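Local coordinates for thioredoxin domain-containing protein (Vibrio parahaemolyticus, PDB 2R5S), which is of unknown function, though the whole thioredoxin-domain protein may act as a protein-disulfide reductase; this part is its tetratricopeptide-repeat region, at residues E15-Q19 against G20-Q24; Q30-S33 against D34-S38; L131-I134 against L135-N138. All coordinates share one frame; numbering follows the deposited sequence.

Contact 1 (E15-Q19 against G20-Q24); sequences ELLQQ and GEHAQ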
loop_
_atom_site.group_PDB
_atom_site.type_symbol
_atom_site.label_atom_id
_atom_site.label_comp_id
_atom_site.label_asym_id
_atom_site.label_seq_id
_atom_site.Cartn_x
_atom_site.Cartn_y
_atom_site.Cartn_z
ATOM N N GLU A 15 16.177 -14.912 -4.562
ATOM C CA GLU A 15 15.275 -16.043 -4.558
ATOM C C GLU A 15 13.805 -15.644 -4.319
ATOM O O GLU A 15 12.900 -16.121 -5.016
ATOM C CB GLU A 15 15.731 -17.023 -3.488
ATOM C CG GLU A 15 16.991 -17.798 -3.853
ATOM C CD GLU A 15 16.705 -19.027 -4.707
ATOM O OE1 GLU A 15 17.339 -19.159 -5.792
ATOM O OE2 GLU A 15 15.861 -19.863 -4.279
ATOM N N LEU A 16 13.586 -14.771 -3.336
ATOM C CA LEU A 16 12.251 -14.311 -2.961
ATOM C C LEU A 16 11.560 -13.473 -4.044
ATOM O O LEU A 16 10.363 -13.606 -4.229
ATOM C CB LEU A 16 12.328 -13.507 -1.661
ATOM C CG LEU A 16 11.904 -13.948 -0.254
ATOM C CD1 LEU A 16 11.456 -15.377 -0.111
ATOM C CD2 LEU A 16 12.880 -13.499 0.871
ATOM N N LEU A 17 12.304 -12.587 -4.712
ATOM C CA LEU A 17 11.776 -11.829 -5.858
ATOM C C LEU A 17 11.398 -12.741 -7.055
ATOM O O LEU A 17 10.328 -12.624 -7.660
ATOM C CB LEU A 17 12.792 -10.780 -6.320
ATOM C CG LEU A 17 13.144 -9.617 -5.423
ATOM C CD1 LEU A 17 14.492 -9.042 -5.875
ATOM C CD2 LEU A 17 12.029 -8.561 -5.465
ATOM N N GLN A 18 12.279 -13.664 -7.380
ATOM C CA GLN A 18 11.990 -14.644 -8.422
ATOM C C GLN A 18 10.563 -15.202 -8.216
ATOM O O GLN A 18 9.802 -15.399 -9.177
ATOM C CB GLN A 18 13.033 -15.763 -8.362
ATOM C CG GLN A 18 13.428 -16.365 -9.716
ATOM C CD GLN A 18 12.359 -17.289 -10.330
ATOM O OE1 GLN A 18 12.182 -18.448 -9.915
ATOM N NE2 GLN A 18 11.672 -16.788 -11.351
ATOM N N GLN A 19 10.204 -15.427 -6.949
ATOM C CA GLN A 19 9.008 -16.193 -6.599
ATOM C C GLN A 19 7.777 -15.333 -6.357
ATOM O O GLN A 19 6.725 -15.856 -5.953
ATOM C CB GLN A 19 9.259 -16.970 -5.318
ATOM C CG GLN A 19 10.691 -17.443 -5.071
ATOM C CD GLN A 19 10.727 -18.435 -3.943
ATOM O OE1 GLN A 19 9.881 -19.319 -3.899
ATOM N NE2 GLN A 19 11.681 -18.293 -3.012
ATOM N N GLY A 20 7.927 -14.027 -6.562
ATOM C CA GLY A 20 6.908 -13.055 -6.227
ATOM C C GLY A 20 6.627 -12.843 -4.738
ATOM O O GLY A 20 5.532 -12.459 -4.375
ATOM N N GLU A 21 7.582 -13.103 -3.865
ATOM C CA GLU A 21 7.375 -12.851 -2.436
ATOM C C GLU A 21 7.878 -11.473 -2.019
ATOM O O GLU A 21 8.803 -11.371 -1.255
ATOM C CB GLU A 21 8.058 -13.925 -1.616
ATOM C CG GLU A 21 7.474 -15.306 -1.893
ATOM C CD GLU A 21 6.084 -15.610 -1.258
ATOM O OE1 GLU A 21 5.717 -15.014 -0.220
ATOM O OE2 GLU A 21 5.377 -16.531 -1.790
ATOM N N HIS A 22 7.288 -10.419 -2.553
ATOM C CA HIS A 22 7.798 -9.077 -2.301
ATOM C C HIS A 22 7.885 -8.759 -0.815
ATOM O O HIS A 22 8.845 -8.167 -0.354
ATOM C CB HIS A 22 6.998 -8.053 -3.116
ATOM C CG HIS A 22 6.804 -8.472 -4.549
ATOM N ND1 HIS A 22 7.792 -8.345 -5.505
ATOM C CD2 HIS A 22 5.765 -9.082 -5.173
ATOM C CE1 HIS A 22 7.370 -8.844 -6.655
ATOM N NE2 HIS A 22 6.134 -9.279 -6.486
ATOM N N ALA A 23 6.926 -9.242 -0.037
ATOM C CA ALA A 23 6.823 -8.777 1.318
ATOM C C ALA A 23 7.888 -9.459 2.156
ATOM O O ALA A 23 8.553 -8.772 2.914
ATOM C CB ALA A 23 5.444 -8.970 1.862
ATOM N N GLN A 24 8.126 -10.763 1.943
ATOM C CA GLN A 24 9.322 -11.425 2.522
ATOM C C GLN A 24 10.652 -10.799 2.079
ATOM O O GLN A 24 11.536 -10.502 2.924
ATOM C CB GLN A 24 9.327 -12.948 2.269
ATOM C CG GLN A 24 8.351 -13.688 3.094
ATOM C CD GLN A 24 8.348 -15.178 2.767
ATOM O OE1 GLN A 24 9.320 -15.882 3.048
ATOM N NE2 GLN A 24 7.257 -15.664 2.176
#

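Contact 2 (Q30-S33 against D34-S38); sequences QTLS and DELQS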
loop_
_atom_site.group_PDB
_atom_site.type_symbol
_atom_site.label_atom_id
_atom_site.label_comp_id
_atom_site.label_asym_id
_atom_site.label_seq_id
_atom_site.Cartn_x
_atom_site.Cartn_y
_atom_site.Cartn_z
ATOM N N GLN A 30 15.338 -5.197 4.844
ATOM C CA GLN A 30 15.485 -4.272 5.961
ATOM C C GLN A 30 16.430 -4.905 6.987
ATOM O O GLN A 30 16.890 -4.246 7.856
ATOM C CB GLN A 30 14.153 -3.647 6.508
ATOM C CG GLN A 30 12.917 -4.589 6.779
ATOM C CD GLN A 30 12.698 -4.993 8.269
ATOM O OE1 GLN A 30 12.095 -6.044 8.545
ATOM N NE2 GLN A 30 13.187 -4.167 9.221
ATOM N N THR A 31 16.790 -6.172 6.808
ATOM C CA THR A 31 17.767 -6.765 7.711
ATOM C C THR A 31 19.219 -6.639 7.259
ATOM O O THR A 31 20.098 -6.911 8.060
ATOM C CB THR A 31 17.484 -8.263 8.078
ATOM O OG1 THR A 31 18.117 -9.122 7.112
ATOM C CG2 THR A 31 15.985 -8.535 8.156
ATOM N N LEU A 32 19.483 -6.246 6.005
ATOM C CA LEU A 32 20.870 -6.015 5.555
ATOM C C LEU A 32 21.500 -4.805 6.281
ATOM O O LEU A 32 20.791 -3.983 6.890
ATOM C CB LEU A 32 20.957 -5.805 4.034
ATOM C CG LEU A 32 20.228 -6.771 3.081
ATOM C CD1 LEU A 32 19.919 -6.106 1.797
ATOM C CD2 LEU A 32 20.952 -8.047 2.799
ATOM N N SER A 33 22.819 -4.692 6.204
ATOM C CA SER A 33 23.511 -3.479 6.670
ATOM C C SER A 33 22.891 -2.230 6.003
ATOM O O SER A 33 22.270 -2.347 4.912
ATOM C CB SER A 33 25.001 -3.583 6.326
ATOM O OG SER A 33 25.171 -4.149 5.005
ATOM N N ASP A 34 23.057 -1.048 6.615
ATOM C CA ASP A 34 22.524 0.180 5.996
ATOM C C ASP A 34 23.281 0.477 4.726
ATOM O O ASP A 34 22.674 0.788 3.693
ATOM C CB ASP A 34 22.651 1.380 6.877
ATOM C CG ASP A 34 21.887 1.250 8.186
ATOM O OD1 ASP A 34 22.427 1.807 9.192
ATOM O OD2 ASP A 34 20.778 0.624 8.193
ATOM N N GLU A 35 24.610 0.394 4.806
ATOM C CA GLU A 35 25.452 0.423 3.615
ATOM C C GLU A 35 24.834 -0.429 2.455
ATOM O O GLU A 35 24.624 0.089 1.362
ATOM C CB GLU A 35 26.885 -0.034 3.916
ATOM C CG GLU A 35 27.636 0.786 5.007
ATOM C CD GLU A 35 27.664 0.073 6.373
ATOM O OE1 GLU A 35 27.150 -1.072 6.469
ATOM O OE2 GLU A 35 28.216 0.654 7.338
ATOM N N LEU A 36 24.556 -1.712 2.695
ATOM C CA LEU A 36 24.083 -2.584 1.595
ATOM C C LEU A 36 22.665 -2.214 1.210
ATOM O O LEU A 36 22.278 -2.254 0.019
ATOM C CB LEU A 36 24.237 -4.070 1.939
ATOM C CG LEU A 36 23.957 -5.078 0.788
ATOM C CD1 LEU A 36 24.793 -4.801 -0.464
ATOM C CD2 LEU A 36 24.155 -6.507 1.213
ATOM N N GLN A 37 21.863 -1.835 2.192
ATOM C CA GLN A 37 20.567 -1.238 1.894
ATOM C C GLN A 37 20.582 -0.082 0.888
ATOM O O GLN A 37 19.696 0.032 0.055
ATOM C CB GLN A 37 19.791 -0.866 3.142
ATOM C CG GLN A 37 19.270 -2.089 3.811
ATOM C CD GLN A 37 18.299 -1.816 4.892
ATOM O OE1 GLN A 37 18.553 -2.137 6.038
ATOM N NE2 GLN A 37 17.171 -1.234 4.546
ATOM N N SER A 38 21.636 0.708 0.898
ATOM C CA SER A 38 21.638 1.874 0.055
ATOM C C SER A 38 22.364 1.597 -1.263
ATOM O O SER A 38 22.463 2.466 -2.105
ATOM C CB SER A 38 22.322 3.032 0.832
ATOM O OG SER A 38 23.716 2.935 0.566
#

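Contact 3 (L131-I134 against L135-N138); sequences LWNI and LKVN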
loop_
_atom_site.group_PDB
_atom_site.type_symbol
_atom_site.label_atom_id
_atom_site.label_comp_id
_atom_site.label_asym_id
_atom_site.label_seq_id
_atom_site.Cartn_x
_atom_site.Cartn_y
_atom_site.Cartn_z
ATOM N N LEU A 131 -13.130 4.391 6.478
ATOM C CA LEU A 131 -13.822 3.390 7.287
ATOM C C LEU A 131 -13.589 3.633 8.780
ATOM O O LEU A 131 -14.497 3.448 9.609
ATOM C CB LEU A 131 -13.343 2.001 6.863
ATOM C CG LEU A 131 -14.181 1.348 5.708
ATOM C CD1 LEU A 131 -14.822 2.386 4.799
ATOM C CD2 LEU A 131 -13.523 0.231 4.845
ATOM N N TRP A 132 -12.371 4.041 9.123
ATOM C CA TRP A 132 -11.947 4.170 10.481
ATOM C C TRP A 132 -12.868 5.193 11.113
ATOM O O TRP A 132 -13.257 5.061 12.259
ATOM C CB TRP A 132 -10.497 4.683 10.583
ATOM C CG TRP A 132 -10.162 5.141 12.041
ATOM C CD1 TRP A 132 -9.918 6.435 12.505
ATOM C CD2 TRP A 132 -10.081 4.294 13.187
ATOM N NE1 TRP A 132 -9.710 6.404 13.861
ATOM C CE2 TRP A 132 -9.796 5.102 14.293
ATOM C CE3 TRP A 132 -10.224 2.911 13.381
ATOM C CZ2 TRP A 132 -9.667 4.577 15.562
ATOM C CZ3 TRP A 132 -10.088 2.404 14.648
ATOM C CH2 TRP A 132 -9.826 3.212 15.711
ATOM N N ASN A 133 -13.191 6.235 10.348
ATOM C CA ASN A 133 -14.021 7.346 10.816
ATOM C C ASN A 133 -15.451 6.906 11.185
ATOM O O ASN A 133 -16.103 7.520 12.005
ATOM C CB ASN A 133 -14.024 8.448 9.765
ATOM C CG ASN A 133 -12.898 9.468 9.980
ATOM O OD1 ASN A 133 -12.323 9.570 11.063
ATOM N ND2 ASN A 133 -12.568 10.196 8.935
ATOM N N ILE A 134 -15.922 5.816 10.573
ATOM C CA ILE A 134 -17.236 5.256 10.889
ATOM C C ILE A 134 -17.104 4.322 12.120
ATOM O O ILE A 134 -17.884 4.390 13.062
ATOM C CB ILE A 134 -17.765 4.519 9.660
ATOM C CG1 ILE A 134 -18.074 5.518 8.549
ATOM C CG2 ILE A 134 -19.001 3.653 9.967
ATOM C CD1 ILE A 134 -18.342 4.894 7.291
ATOM N N LEU A 135 -16.062 3.493 12.124
ATOM C CA LEU A 135 -15.901 2.418 13.099
ATOM C C LEU A 135 -15.669 2.879 14.501
ATOM O O LEU A 135 -16.082 2.214 15.460
ATOM C CB LEU A 135 -14.811 1.412 12.676
ATOM C CG LEU A 135 -14.928 0.590 11.374
ATOM C CD1 LEU A 135 -13.586 -0.066 11.067
ATOM C CD2 LEU A 135 -15.976 -0.479 11.353
ATOM N N LYS A 136 -14.976 3.991 14.647
ATOM C CA LYS A 136 -14.730 4.523 15.986
ATOM C C LYS A 136 -15.927 5.283 16.572
ATOM O O LYS A 136 -15.869 5.817 17.707
ATOM C CB LYS A 136 -13.535 5.456 15.932
ATOM C CG LYS A 136 -13.827 6.837 15.477
ATOM C CD LYS A 136 -12.515 7.565 15.325
ATOM C CE LYS A 136 -12.732 8.894 14.696
ATOM N NZ LYS A 136 -11.514 9.708 14.938
ATOM N N VAL A 137 -17.003 5.362 15.787
ATOM C CA VAL A 137 -18.294 5.813 16.293
ATOM C C VAL A 137 -19.163 4.601 16.505
ATOM O O VAL A 137 -19.879 4.566 17.478
ATOM C CB VAL A 137 -19.071 6.701 15.291
ATOM C CG1 VAL A 137 -20.258 7.377 16.021
ATOM C CG2 VAL A 137 -18.169 7.783 14.709
ATOM N N ASN A 138 -19.094 3.625 15.586
ATOM C CA ASN A 138 -20.022 2.490 15.515
ATOM C C ASN A 138 -19.306 1.283 14.893
ATOM O O ASN A 138 -19.394 1.072 13.646
ATOM C CB ASN A 138 -21.224 2.893 14.584
ATOM C CG ASN A 138 -22.418 1.846 14.515
ATOM O OD1 ASN A 138 -23.408 2.124 13.827
ATOM N ND2 ASN A 138 -22.336 0.702 15.224
HETATM O O HOH W 1 -12.260 11.455 12.708
#

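Contact 1 (E15-Q19 against G20-Q24)
Leu-16, Leu-17, Gly-20 and Glu-21 form a helix-terminating Schellman motif in the tight turn that joins helix 9-18 to helix 22-30. Two backbone bonds fold the chain back on the last helical turn. Glu-21 N donates to Leu-16 O at 2.8 Å, and Gly-20 N donates to Leu-17 O at 3.0 Å. In the second bond the donor stands well above the carbonyl plane, 61° out of it, as the chain leaves the helix. Gly-20 makes the reversal with a positive phi of 68°, a conformation that glycine adopts readily. Glu-21 then takes the N-cap position, so one helix ends and the next begins within a few residues.

Leu-16 is the buried side chain at the heart of the turn. Its branch lies across the Gln-24 side chain at about a right angle, with Leu-16 CG 3.7 Å from Gln-24 CB. The CD2 methyl reaches on to the backbone of Gln-24, whereas the other methyl, Leu-16 CD1, rests 4.0 Å from Glu-21 CB. Rotation about its CB-CG bond is nearly eclipsed, chi2 5°, which suggests a strained or less surely placed branch.

On the His-22 side of the turn, Leu-17 CD2 approaches His-22 ND1 at 4.2 Å, oblique to the ring. Gly-20 C lies over one face of the same imidazole, near its rim. His-22 ND1 is buried by this packing and has no polar partner in the model.

This hairpin of successive helices is the building style of tetratricopeptide repeats. The Leu-17 side chain lies about 4 Å from a bound MES molecule, probably carried over from crystallisation. Leu-16 continues onto Ala-25 and Val-28 of helix 22-30, while Leu-17 and His-22 both lean on Cys-49 of helix 40-52, and His-22 also touches Glu-52.

Contact 2 (Q30-S33 against D34-S38)
Ser-33 caps the short helix 34-37, and its two oxygens receive the amide hydrogens of Leu-36 and Gln-37. The stronger bond is made by the backbone: Gln-37 N donates to Ser-33 O at 2.8 Å, nearly straight with an N-H...O angle of 166°. The hydroxyl does less for the helix, since Leu-36 N reaches Ser-33 OG at 3.4 Å in a weak capping bond. Its stronger partner is Asp-6 OD1, which ties the cap to the N-terminal end of the modelled chain.

The serine oxygen reaches the helix through chi1 of 41°, which tucks OG between the backbone N and the carbonyl carbon and leaves it 3.2 Å from Leu-36 CB. A reciprocal capping box is not made, the third helical residue being a leucine. Glu-35 bends at chi2 and brings its carboxylate back alongside the cap in a packing contact, with Glu-35 OE1 3.3 Å from Ser-33 CB.

The cap follows two extended residues, Leu-32 and Ser-33, in the short connection from helix 22-30 to helix 34-37, within the range of tetratricopeptide repeat sequence. The Thr-31 hydroxyl is satisfied by Val-28 O, in the preceding helix.

Past the cap, Glu-35 O takes two donors from the same face of its plane: Ser-38 N, and Ser-38 OG at 3.1 Å from Glu-35 O. Ser-38 N also makes a weak bond to Asp-34 O.

The apolar side of the contact is made by Leu-32 and Leu-36, which meet obliquely through their outer methyls, Leu-32 CD2 lying 3.9 Å from Leu-36 CD2. Leu-32 CB also touches the aliphatic part of Gln-37, 4.1 Å from Gln-37 CG. Both leucines pack against Leu-10 of helix 9-18, and Leu-32 also against Leu-9.

Contact 3 (L131-I134 against L135-N138)
Lys-136 lays its aliphatic chain across the indole of Trp-132, one helical turn earlier, where helix 124-135 runs out. Its CB sits over one face of the tryptophan, 4.2 Å from the centroid of the six-membered ring and 21° off the normal, a CH-pi contact. With chi1 at 82°, CG falls between the backbone N and the carbonyl carbon, and Lys-136 CG passes 3.7 Å from Trp-132 O. From there the chain is fully extended and crosses the indole at about a right angle. Lys-136 CD comes 3.4 Å from Trp-132 NE1, and Lys-136 CE then runs beside the Asn-133 amide, 3.7 Å from Asn-133 OD1. At the tip, Lys-136 NZ donates to a water at 2.9 Å, and that water donates in turn to Asn-133 OD1. The separation of 2.5 Å between the water and Asn-133 OD1 is unusually short, so the exact position of this bridging water is doubtful.

The backbone here forms the C-terminal end of a helix in the second tetratricopeptide repeat range. Lys-136 N keeps a helical bond to Trp-132 O, and Leu-131 O and Ile-134 O each serve two donors. Asn-138 N approaches Ile-134 O in the carbonyl plane at 2.9 Å, whereas Val-137 N comes from above the plane, 52° out of it. Val-137 CG2 folds back to within 3.4 Å of Asn-133 O.

Trp-132 extends from the turn onto Tyr-167, Gln-170 and Ile-174 of helix 162-174. Leu-131 and Leu-135 face helix 145-157, and Ile-134 packs on Phe-108 and Ala-111 of helix 108-120.

Contacts 1 and 2 lie at the surface and follow each other along the chain, at either end of helix 22-30, with centres 17 Å apart and no touch between them. Contact 3 is partly buried, in the other tetratricopeptide repeat range and on the opposite side of the chain's centre, its centre about 35 Å and 39 Å from those of contacts 1 and 2. All three handle helix ends differently: a glycine reversal in 15-24, a serine cap with a second partner in 30-38, and a helix C-terminal end flanked by an indole, a lysine chain and a water in 131-138. The buried Leu-16, Leu-32, Leu-131 and Leu-135 pack on adjacent helices.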